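Local coordinates for protein cellulosomal scaffoldin (Bacteroides cellulosolvens, PDB 1TYJ) that probably binds type-II dockerins as one cohesin module of a scaffoldin, so joining the protein components of a cellulosome, at residues V14-L20 with K112-I118; Y55-M60 with D75-L81; F71-M76 with F88-N94. One frame throughout, in Å; residues are numbered along the deposited sequence.

Contact 1: V14-L20 with K112-I118; sequences VGDKVTL and KVTFKVI
T19 and T114 face each other as a non-hydrogen-bonded antiparallel pair, and their hydroxyls close the gap: T19 OG1 lies 2.7 Å from T114 OG1, in a hydrogen bond that either could donate. Both threonines carry OG1 anti to the carbonyl carbon (chi1 -59° and -60°), which lets the two oxygens converge between the strands while the methyls turn to neighbouring side chains, T19 CG2 to K112 CB and T114 CG2 to K17 CB. With an alanine here in place of T19, the T114 hydroxyl is likely to lose this mate and a small gap to open beside K112 CB. Flanking the pair, V18 with F115 and L20 with V113 each exchange two backbone hydrogen bonds, F115 N reaching V18 O at 2.8 Å. Towards the strand ends V117 N points almost straight at D16 O, also 2.8 Å away, and G15 N holds V117 O at 2.7 Å; the backbone angles of G15 would jam a CB against the preceding carbonyl.

K17 shares the threonine side of the sheet with K116. Their chains cross obliquely, K17 CE 3.7 Å from K116 CE, but the ammonium groups part to 5.4 Å between the NZ atoms of K17 and K116; K116 also makes a cation-pi contact with W47. On the other side V18, L20, V113 and F115 turn inward. V18 CG1 sits 4.2 Å from both F115 CB and V117 CG2, and L128 of the facing sheet touches V18, L20 and F115. One polar side and one apolar side make this a typical antiparallel strand pair of the cohesin beta sandwich.

Contact 2: Y55-M60 with D75-L81; sequences YTDSTM and DMSKHNL. With MOH (methanol), chain G.
The backbones of D57 and H79 meet where a type I turn, T56 to T59, leans on the chain leaving strand 73-77. H79 N gives D57 O a nearly straight hydrogen bond of 2.8 Å, in the carbonyl plane and on a lone pair. Within the turn T59 N bonds to T56 O, and T56 N to the hydroxyl T59 OG1.

The D57 carboxylate reaches along the opposite chain: OD1 of D57 accepts from L81 N at 2.9 Å with its syn lone pair, so this one residue grips two backbone N-H groups. S77 answers from the strand. Its OG lies between the backbone N and the carbonyl carbon (chi1 46°) and donates to S58 O at 2.7 Å, coming from above the carbonyl plane. The H79 ring packs against the turn, with ND1 making a weak bond of 3.4 Å to T56 O at the ring edge. Beside it the Y55 ring lies at 27° to the imidazole but slid well aside, with Y55 CD2 3.9 Å from H79 CE1. L81 CD1 packs on Y55 CB, and L86 touches Y55, H79 and L81 together.

At the far end M60 crosses D75 at about a right angle, its SD 3.5 Å from M76 O, while M60 N holds a methanol, probably from the crystallisation liquor. Here a beta turn from one loop is pinned by backbone and side-chain bonds to the end of strand 73-77 and the loop that follows, at the surface of the cohesin module.

Contact 3: F71-M76 with F88-N94; sequences FNATDM and FGRLYMN. With EDO (1,2-ethanediol), chain E.
F71 and Y92 form the tight end of this contact, an edge-to-face (T-shaped) pair with planes at 81°. F71 CD1 stands over the centre of the tyrosine ring, 3.6 Å from Y92 CZ, and F71 CB adds a CH-pi contact to the same ring. Further along this face A73 CB sits 3.3 Å from R90 NH2, over one face of the guanidinium. R90, extended with CG anti to the backbone N (chi1 179°), carries NH1 to D75 OD1 in a 2.7 Å salt bridge, meeting it on the syn side but 30° out of the carboxylate plane. Y63 bonds the other carboxylate oxygen and makes a cation-pi contact with R90, while L67 O takes R90 NE.

The reverse face, with T74, L91 and M93, is more open to solvent. T74 CG2 touches both L91 CD1, at 3.5 Å, and M93 CG. At the open end of the strands, N72 OD1 accepts a hydrogen bond from N94 ND2 at 3.3 Å, their amides nearly coplanar. An ethanediol, probably from the crystallisation liquor, takes the N-H groups of N72 and A73. Paired backbone bonds join T74 to L91 and M76 to G89, making an antiparallel beta hairpin whose second strand runs into helix 95-100 through the N-cap N94.

In the fold
Contact 1 belongs to one sheet of the sandwich and contact 3 to the other; their centres lie 25 Å apart, on opposite sides of the chain's centre. V113 and F88 bridge them, V113 CG2 packing 4.1 Å from F88 CZ. Contact 2 sits about 16 Å from contact 1 and 15 Å from contact 3, centre to centre. It continues strand 73-77 of contact 3, sharing D75 and M76, and also brings Y55 against V113 of contact 1. In sequence contact 1 comes first and last, enclosing contacts 2 and 3, whose segments alternate. Contact 1 thus ties distant strands within one sheet, while contacts 2 and 3 join nearer parts of the cohesin module around strand 73-77.

Contact 1: V14-L20 with K112-I118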
loop_
_atom_site.group_PDB
_atom_site.type_symbol
_atom_site.label_atom_id
_atom_site.label_comp_id
_atom_site.label_asym_id
_atom_site.label_seq_id
_atom_site.Cartn_x
_atom_site.Cartn_y
_atom_site.Cartn_z
ATOM N N VAL A 14 13.127 -18.733 4.733
ATOM C CA VAL A 14 11.855 -19.283 4.305
ATOM C C VAL A 14 10.976 -19.449 5.542
ATOM O O VAL A 14 11.430 -19.917 6.582
ATOM C CB VAL A 14 12.016 -20.623 3.560
ATOM C CG1 VAL A 14 10.632 -21.214 3.274
ATOM C CG2 VAL A 14 12.717 -20.381 2.266
ATOM N N GLY A 15 9.729 -19.006 5.406
ATOM C CA GLY A 15 8.737 -19.065 6.468
ATOM C C GLY A 15 8.666 -17.773 7.239
ATOM O O GLY A 15 7.710 -17.558 7.985
ATOM N N ASP A 16 9.661 -16.896 7.101
ATOM C CA ASP A 16 9.603 -15.626 7.837
ATOM C C ASP A 16 8.545 -14.723 7.219
ATOM O O ASP A 16 8.196 -14.877 6.032
ATOM C CB ASP A 16 10.963 -14.896 7.756
ATOM C CG ASP A 16 12.018 -15.501 8.688
ATOM O OD1 ASP A 16 11.672 -16.400 9.495
ATOM O OD2 ASP A 16 13.194 -15.054 8.611
ATOM N N LYS A 17 8.086 -13.746 8.008
ATOM C CA LYS A 17 7.128 -12.757 7.510
ATOM C C LYS A 17 7.898 -11.439 7.404
ATOM O O LYS A 17 8.743 -11.117 8.280
ATOM C CB LYS A 17 6.001 -12.525 8.510
ATOM C CG LYS A 17 5.273 -13.751 9.003
ATOM C CD LYS A 17 4.336 -14.313 8.010
ATOM C CE LYS A 17 3.744 -15.642 8.551
ATOM N NZ LYS A 17 3.022 -15.558 9.871
ATOM N N VAL A 18 7.624 -10.681 6.351
ATOM C CA VAL A 18 8.238 -9.372 6.187
ATOM C C VAL A 18 7.126 -8.404 5.812
ATOM O O VAL A 18 6.262 -8.750 5.001
ATOM C CB VAL A 18 9.370 -9.424 5.077
ATOM C CG1 VAL A 18 8.916 -10.126 3.766
ATOM C CG2 VAL A 18 9.923 -8.006 4.806
ATOM N N THR A 19 7.131 -7.231 6.449
ATOM C CA THR A 19 6.048 -6.266 6.253
ATOM C C THR A 19 6.515 -4.998 5.536
ATOM O O THR A 19 7.532 -4.398 5.924
ATOM C CB THR A 19 5.398 -5.957 7.598
ATOM O OG1 THR A 19 4.890 -7.181 8.145
ATOM C CG2 THR A 19 4.255 -4.922 7.482
ATOM N N LEU A 20 5.787 -4.636 4.478
ATOM C CA LEU A 20 5.939 -3.354 3.811
ATOM C C LEU A 20 4.941 -2.377 4.445
ATOM O O LEU A 20 3.724 -2.541 4.288
ATOM C CB LEU A 20 5.588 -3.526 2.331
ATOM C CG LEU A 20 5.844 -2.305 1.417
ATOM C CD1 LEU A 20 7.370 -2.076 1.284
ATOM C CD2 LEU A 20 5.207 -2.480 0.031
ATOM N N LYS A 112 -0.390 -1.504 5.517
ATOM C CA LYS A 112 0.760 -2.398 5.621
ATOM C C LYS A 112 0.425 -3.703 4.949
ATOM O O LYS A 112 -0.667 -4.221 5.110
ATOM C CB LYS A 112 1.147 -2.695 7.060
ATOM C CG LYS A 112 1.211 -1.451 7.962
ATOM C CD LYS A 112 1.516 -1.840 9.375
ATOM C CE LYS A 112 1.450 -0.610 10.245
ATOM N NZ LYS A 112 1.623 -0.963 11.692
ATOM N N VAL A 113 1.400 -4.264 4.248
ATOM C CA VAL A 113 1.208 -5.556 3.609
ATOM C C VAL A 113 2.315 -6.464 4.087
ATOM O O VAL A 113 3.499 -6.163 3.923
ATOM C CB VAL A 113 1.292 -5.449 2.089
ATOM C CG1 VAL A 113 1.168 -6.819 1.413
ATOM C CG2 VAL A 113 0.235 -4.514 1.544
ATOM N N THR A 114 1.933 -7.566 4.718
ATOM C CA THR A 114 2.897 -8.577 5.150
ATOM C C THR A 114 2.915 -9.688 4.115
ATOM O O THR A 114 1.856 -10.078 3.578
ATOM C CB THR A 114 2.478 -9.148 6.540
ATOM O OG1 THR A 114 2.439 -8.076 7.499
ATOM C CG2 THR A 114 3.439 -10.227 7.060
ATOM N N PHE A 115 4.125 -10.207 3.856
ATOM C CA PHE A 115 4.352 -11.341 2.975
ATOM C C PHE A 115 5.051 -12.454 3.751
ATOM O O PHE A 115 5.917 -12.169 4.594
ATOM C CB PHE A 115 5.293 -10.944 1.838
ATOM C CG PHE A 115 4.789 -9.835 0.966
ATOM C CD1 PHE A 115 5.069 -8.499 1.262
ATOM C CD2 PHE A 115 4.092 -10.125 -0.213
ATOM C CE1 PHE A 115 4.618 -7.458 0.403
ATOM C CE2 PHE A 115 3.643 -9.103 -1.044
ATOM C CZ PHE A 115 3.921 -7.778 -0.743
ATOM N N LYS A 116 4.657 -13.702 3.502
ATOM C CA LYS A 116 5.416 -14.846 3.990
ATOM C C LYS A 116 6.406 -15.213 2.898
ATOM O O LYS A 116 6.064 -15.261 1.711
ATOM C CB LYS A 116 4.502 -16.034 4.368
ATOM C CG LYS A 116 5.269 -17.317 4.740
ATOM C CD LYS A 116 4.357 -18.535 4.904
ATOM C CE LYS A 116 3.571 -18.475 6.196
ATOM N NZ LYS A 116 2.870 -19.794 6.460
ATOM N N VAL A 117 7.641 -15.464 3.305
ATOM C CA VAL A 117 8.674 -15.898 2.358
ATOM C C VAL A 117 8.512 -17.392 2.108
ATOM O O VAL A 117 8.571 -18.188 3.054
ATOM C CB VAL A 117 10.075 -15.595 2.917
ATOM C CG1 VAL A 117 11.131 -16.109 1.951
ATOM C CG2 VAL A 117 10.196 -14.080 3.215
ATOM N N ILE A 118 8.293 -17.739 0.842
ATOM C CA ILE A 118 7.999 -19.141 0.444
ATOM C C ILE A 118 9.095 -19.861 -0.343
ATOM O O ILE A 118 8.964 -21.051 -0.615
ATOM C CB ILE A 118 6.643 -19.273 -0.290
ATOM C CG1 ILE A 118 6.647 -18.445 -1.583
ATOM C CG2 ILE A 118 5.527 -18.844 0.661
ATOM C CD1 ILE A 118 5.634 -18.893 -2.632
#

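Contact 2: Y55-M60 with D75-L81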
loop_
_atom_site.group_PDB
_atom_site.type_symbol
_atom_site.label_atom_id
_atom_site.label_comp_id
_atom_site.label_asym_id
_atom_site.label_seq_id
_atom_site.Cartn_x
_atom_site.Cartn_y
_atom_site.Cartn_z
ATOM N N TYR A 55 -3.568 -14.305 2.061
ATOM C CA TYR A 55 -4.615 -13.531 1.407
ATOM C C TYR A 55 -5.338 -14.362 0.386
ATOM O O TYR A 55 -4.706 -15.211 -0.321
ATOM C CB TYR A 55 -4.017 -12.390 0.570
ATOM C CG TYR A 55 -3.576 -11.130 1.290
ATOM C CD1 TYR A 55 -3.158 -11.134 2.616
ATOM C CD2 TYR A 55 -3.493 -9.913 0.578
ATOM C CE1 TYR A 55 -2.705 -9.950 3.244
ATOM C CE2 TYR A 55 -3.048 -8.753 1.191
ATOM C CZ TYR A 55 -2.654 -8.771 2.522
ATOM O OH TYR A 55 -2.195 -7.622 3.094
ATOM N N THR A 56 -6.623 -14.046 0.201
ATOM C CA THR A 56 -7.296 -14.360 -1.053
ATOM C C THR A 56 -7.367 -13.077 -1.885
ATOM O O THR A 56 -6.902 -12.014 -1.444
ATOM C CB THR A 56 -8.739 -14.856 -0.808
ATOM O OG1 THR A 56 -9.516 -13.779 -0.260
ATOM C CG2 THR A 56 -8.721 -16.074 0.156
ATOM N N ASP A 57 -7.983 -13.158 -3.057
ATOM C CA ASP A 57 -8.120 -12.002 -3.915
ATOM C C ASP A 57 -8.983 -10.888 -3.311
ATOM O O ASP A 57 -8.993 -9.780 -3.853
ATOM C CB ASP A 57 -8.684 -12.392 -5.296
ATOM C CG ASP A 57 -7.614 -12.922 -6.256
ATOM O OD1 ASP A 57 -6.419 -12.612 -6.042
ATOM O OD2 ASP A 57 -7.980 -13.599 -7.250
ATOM N N SER A 58 -9.693 -11.128 -2.200
ATOM C CA SER A 58 -10.526 -10.066 -1.633
ATOM C C SER A 58 -9.956 -9.468 -0.323
ATOM O O SER A 58 -10.547 -8.560 0.241
ATOM C CB SER A 58 -11.941 -10.629 -1.344
ATOM O OG SER A 58 -11.860 -11.734 -0.454
ATOM N N THR A 59 -8.805 -9.975 0.141
ATOM C CA THR A 59 -8.289 -9.609 1.471
ATOM C C THR A 59 -7.798 -8.166 1.532
ATOM O O THR A 59 -6.922 -7.775 0.761
ATOM C CB THR A 59 -7.140 -10.553 1.874
ATOM O OG1 THR A 59 -7.616 -11.908 1.848
ATOM C CG2 THR A 59 -6.690 -10.208 3.298
ATOM N N MET A 60 -8.317 -7.384 2.476
ATOM C CA MET A 60 -7.816 -6.031 2.667
ATOM C C MET A 60 -6.505 -6.068 3.470
ATOM O O MET A 60 -6.437 -6.734 4.524
ATOM C CB MET A 60 -8.823 -5.194 3.460
ATOM C CG MET A 60 -8.473 -3.722 3.518
ATOM S SD MET A 60 -8.589 -2.919 1.890
ATOM C CE MET A 60 -7.786 -1.332 2.271
ATOM N N ASP A 75 -13.283 0.814 2.110
ATOM C CA ASP A 75 -12.141 0.015 1.650
ATOM C C ASP A 75 -12.511 -0.670 0.326
ATOM O O ASP A 75 -13.684 -0.953 0.066
ATOM C CB ASP A 75 -11.854 -1.148 2.628
ATOM C CG ASP A 75 -11.244 -0.714 3.932
ATOM O OD1 ASP A 75 -10.795 0.437 4.054
ATOM O OD2 ASP A 75 -11.235 -1.559 4.848
ATOM N N MET A 76 -11.496 -0.958 -0.489
ATOM C CA MET A 76 -11.619 -1.753 -1.714
ATOM C C MET A 76 -10.417 -2.666 -1.734
ATOM O O MET A 76 -9.322 -2.224 -1.440
ATOM C CB MET A 76 -11.631 -0.825 -2.967
ATOM C CG MET A 76 -10.345 -0.799 -3.801
ATOM S SD MET A 76 -10.092 -2.286 -4.864
ATOM C CE MET A 76 -9.049 -1.466 -6.060
ATOM N N SER A 77 -10.619 -3.945 -2.054
ATOM C CA SER A 77 -9.495 -4.895 -2.215
ATOM C C SER A 77 -9.916 -5.963 -3.198
ATOM O O SER A 77 -10.871 -6.706 -2.939
ATOM C CB SER A 77 -8.997 -5.491 -0.870
ATOM O OG SER A 77 -10.072 -5.930 -0.005
ATOM N N LYS A 78 -9.225 -5.998 -4.329
ATOM C CA LYS A 78 -9.609 -6.854 -5.442
ATOM C C LYS A 78 -8.340 -7.148 -6.244
ATOM O O LYS A 78 -7.971 -6.428 -7.201
ATOM C CB LYS A 78 -10.726 -6.182 -6.258
ATOM C CG LYS A 78 -11.422 -7.071 -7.341
ATOM C CD LYS A 78 -12.429 -6.189 -8.123
ATOM C CE LYS A 78 -13.461 -6.946 -8.941
ATOM N NZ LYS A 78 -14.482 -7.768 -8.170
ATOM N N HIS A 79 -7.676 -8.216 -5.804
ATOM C CA HIS A 79 -6.330 -8.594 -6.291
ATOM C C HIS A 79 -6.376 -9.559 -7.469
ATOM O O HIS A 79 -7.435 -10.059 -7.869
ATOM C CB HIS A 79 -5.546 -9.223 -5.143
ATOM C CG HIS A 79 -5.611 -8.412 -3.875
ATOM N ND1 HIS A 79 -5.960 -8.939 -2.642
ATOM C CD2 HIS A 79 -5.352 -7.091 -3.664
ATOM C CE1 HIS A 79 -5.902 -7.978 -1.726
ATOM N NE2 HIS A 79 -5.570 -6.845 -2.328
ATOM N N ASN A 80 -5.189 -9.810 -8.009
ATOM C CA ASN A 80 -5.000 -10.956 -8.868
ATOM C C ASN A 80 -3.748 -11.669 -8.401
ATOM O O ASN A 80 -2.654 -11.461 -8.941
ATOM C CB ASN A 80 -4.932 -10.537 -10.327
ATOM C CG ASN A 80 -4.919 -11.723 -11.249
ATOM O OD1 ASN A 80 -4.730 -12.855 -10.818
ATOM N ND2 ASN A 80 -5.076 -11.471 -12.533
ATOM N N LEU A 81 -3.880 -12.461 -7.331
ATOM C CA LEU A 81 -2.698 -13.050 -6.724
ATOM C C LEU A 81 -1.997 -14.017 -7.666
ATOM O O LEU A 81 -0.783 -14.214 -7.556
ATOM C CB LEU A 81 -3.005 -13.757 -5.410
ATOM C CG LEU A 81 -3.722 -12.888 -4.361
ATOM C CD1 LEU A 81 -4.222 -13.738 -3.217
ATOM C CD2 LEU A 81 -2.825 -11.748 -3.874
HETATM C C MOH G . -11.030 -9.383 4.715
HETATM O O MOH G . -10.727 -8.200 3.896
#

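Contact 3: F71-M76 with F88-N94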
loop_
_atom_site.group_PDB
_atom_site.type_symbol
_atom_site.label_atom_id
_atom_site.label_comp_id
_atom_site.label_asym_id
_atom_site.label_seq_id
_atom_site.Cartn_x
_atom_site.Cartn_y
_atom_site.Cartn_z
ATOM N N PHE A 71 -15.162 9.456 9.327
ATOM C CA PHE A 71 -15.703 10.194 8.185
ATOM C C PHE A 71 -16.156 9.224 7.088
ATOM O O PHE A 71 -15.961 9.482 5.889
ATOM C CB PHE A 71 -14.693 11.235 7.655
ATOM C CG PHE A 71 -13.974 12.011 8.764
ATOM C CD1 PHE A 71 -12.592 11.951 8.880
ATOM C CD2 PHE A 71 -14.688 12.770 9.664
ATOM C CE1 PHE A 71 -11.933 12.637 9.913
ATOM C CE2 PHE A 71 -14.042 13.470 10.701
ATOM C CZ PHE A 71 -12.678 13.388 10.831
ATOM N N ASN A 72 -16.745 8.111 7.513
ATOM C CA ASN A 72 -17.305 7.102 6.617
ATOM C C ASN A 72 -16.256 6.589 5.641
ATOM O O ASN A 72 -16.401 6.713 4.432
ATOM C CB ASN A 72 -18.544 7.650 5.888
ATOM C CG ASN A 72 -19.670 8.001 6.852
ATOM O OD1 ASN A 72 -19.871 9.168 7.191
ATOM N ND2 ASN A 72 -20.380 6.995 7.315
ATOM N N ALA A 73 -15.170 6.042 6.177
ATOM C CA ALA A 73 -14.114 5.446 5.315
ATOM C C ALA A 73 -14.660 4.205 4.640
ATOM O O ALA A 73 -15.557 3.491 5.192
ATOM C CB ALA A 73 -12.871 5.117 6.118
ATOM N N THR A 74 -14.195 3.980 3.415
ATOM C CA THR A 74 -14.601 2.784 2.685
ATOM C C THR A 74 -13.333 2.141 2.097
ATOM O O THR A 74 -12.453 2.847 1.659
ATOM C CB THR A 74 -15.659 3.126 1.630
ATOM O OG1 THR A 74 -16.193 1.913 1.103
ATOM C CG2 THR A 74 -15.073 3.937 0.481
ATOM N N ASP A 75 -13.283 0.814 2.110
ATOM C CA ASP A 75 -12.141 0.015 1.650
ATOM C C ASP A 75 -12.511 -0.670 0.326
ATOM O O ASP A 75 -13.684 -0.953 0.066
ATOM C CB ASP A 75 -11.854 -1.148 2.628
ATOM C CG ASP A 75 -11.244 -0.714 3.932
ATOM O OD1 ASP A 75 -10.795 0.437 4.054
ATOM O OD2 ASP A 75 -11.235 -1.559 4.848
ATOM N N MET A 76 -11.496 -0.958 -0.489
ATOM C CA MET A 76 -11.619 -1.753 -1.714
ATOM C C MET A 76 -10.417 -2.666 -1.734
ATOM O O MET A 76 -9.322 -2.224 -1.440
ATOM C CB MET A 76 -11.631 -0.825 -2.967
ATOM C CG MET A 76 -10.345 -0.799 -3.801
ATOM S SD MET A 76 -10.092 -2.286 -4.864
ATOM C CE MET A 76 -9.049 -1.466 -6.060
ATOM N N PHE A 88 -5.776 -2.274 -4.081
ATOM C CA PHE A 88 -6.640 -1.962 -2.952
ATOM C C PHE A 88 -6.611 -0.479 -2.680
ATOM O O PHE A 88 -5.749 0.262 -3.187
ATOM C CB PHE A 88 -6.171 -2.741 -1.687
ATOM C CG PHE A 88 -4.719 -2.451 -1.292
ATOM C CD1 PHE A 88 -4.433 -1.487 -0.293
ATOM C CD2 PHE A 88 -3.656 -3.133 -1.912
ATOM C CE1 PHE A 88 -3.115 -1.210 0.087
ATOM C CE2 PHE A 88 -2.330 -2.846 -1.565
ATOM C CZ PHE A 88 -2.049 -1.898 -0.562
ATOM N N GLY A 89 -7.532 -0.025 -1.851
ATOM C CA GLY A 89 -7.567 1.403 -1.570
ATOM C C GLY A 89 -8.460 1.648 -0.372
ATOM O O GLY A 89 -9.225 0.759 0.057
ATOM N N ARG A 90 -8.396 2.880 0.131
ATOM C CA ARG A 90 -9.250 3.303 1.227
ATOM C C ARG A 90 -9.450 4.801 1.118
ATOM O O ARG A 90 -8.522 5.539 0.763
ATOM C CB ARG A 90 -8.620 2.942 2.581
ATOM C CG ARG A 90 -9.475 3.391 3.801
ATOM C CD ARG A 90 -8.892 2.752 5.071
ATOM N NE ARG A 90 -9.494 3.292 6.291
ATOM C CZ ARG A 90 -10.515 2.711 6.934
ATOM N NH1 ARG A 90 -11.068 1.581 6.463
ATOM N NH2 ARG A 90 -10.981 3.253 8.069
ATOM N N LEU A 91 -10.669 5.244 1.359
ATOM C CA LEU A 91 -10.962 6.686 1.252
ATOM C C LEU A 91 -12.062 7.114 2.203
ATOM O O LEU A 91 -12.910 6.316 2.594
ATOM C CB LEU A 91 -11.309 7.061 -0.177
ATOM C CG LEU A 91 -12.520 6.374 -0.757
ATOM C CD1 LEU A 91 -13.830 7.101 -0.501
ATOM C CD2 LEU A 91 -12.281 6.235 -2.273
ATOM N N TYR A 92 -12.022 8.388 2.576
ATOM C CA TYR A 92 -13.097 8.930 3.363
ATOM C C TYR A 92 -14.213 9.328 2.414
ATOM O O TYR A 92 -13.984 10.109 1.472
ATOM C CB TYR A 92 -12.612 10.176 4.060
ATOM C CG TYR A 92 -11.710 10.012 5.251
ATOM C CD1 TYR A 92 -10.632 10.868 5.422
ATOM C CD2 TYR A 92 -11.948 9.010 6.208
ATOM C CE1 TYR A 92 -9.813 10.781 6.588
ATOM C CE2 TYR A 92 -11.125 8.900 7.381
ATOM C CZ TYR A 92 -10.051 9.794 7.522
ATOM O OH TYR A 92 -9.220 9.770 8.611
ATOM N N MET A 93 -15.422 8.829 2.660
ATOM C CA MET A 93 -16.567 9.236 1.783
ATOM C C MET A 93 -17.198 10.552 2.270
ATOM O O MET A 93 -17.673 11.355 1.461
ATOM C CB MET A 93 -17.621 8.137 1.703
ATOM C CG MET A 93 -17.122 6.851 1.075
ATOM S SD MET A 93 -18.467 5.643 0.801
ATOM C CE MET A 93 -18.769 5.181 2.486
ATOM N N ASN A 94 -17.215 10.757 3.591
ATOM C CA ASN A 94 -17.843 11.949 4.158
ATOM C C ASN A 94 -16.790 13.061 4.228
ATOM O O ASN A 94 -16.241 13.373 5.273
ATOM C CB ASN A 94 -18.459 11.658 5.520
ATOM C CG ASN A 94 -19.440 12.738 5.936
ATOM O OD1 ASN A 94 -19.329 13.895 5.509
ATOM N ND2 ASN A 94 -20.431 12.354 6.727
HETATM C C1 EDO E . -16.992 5.604 10.450
HETATM O O1 EDO E . -17.392 6.933 10.152
HETATM C C2 EDO E . -16.388 4.992 9.210
HETATM O O2 EDO E . -15.023 5.404 8.999
#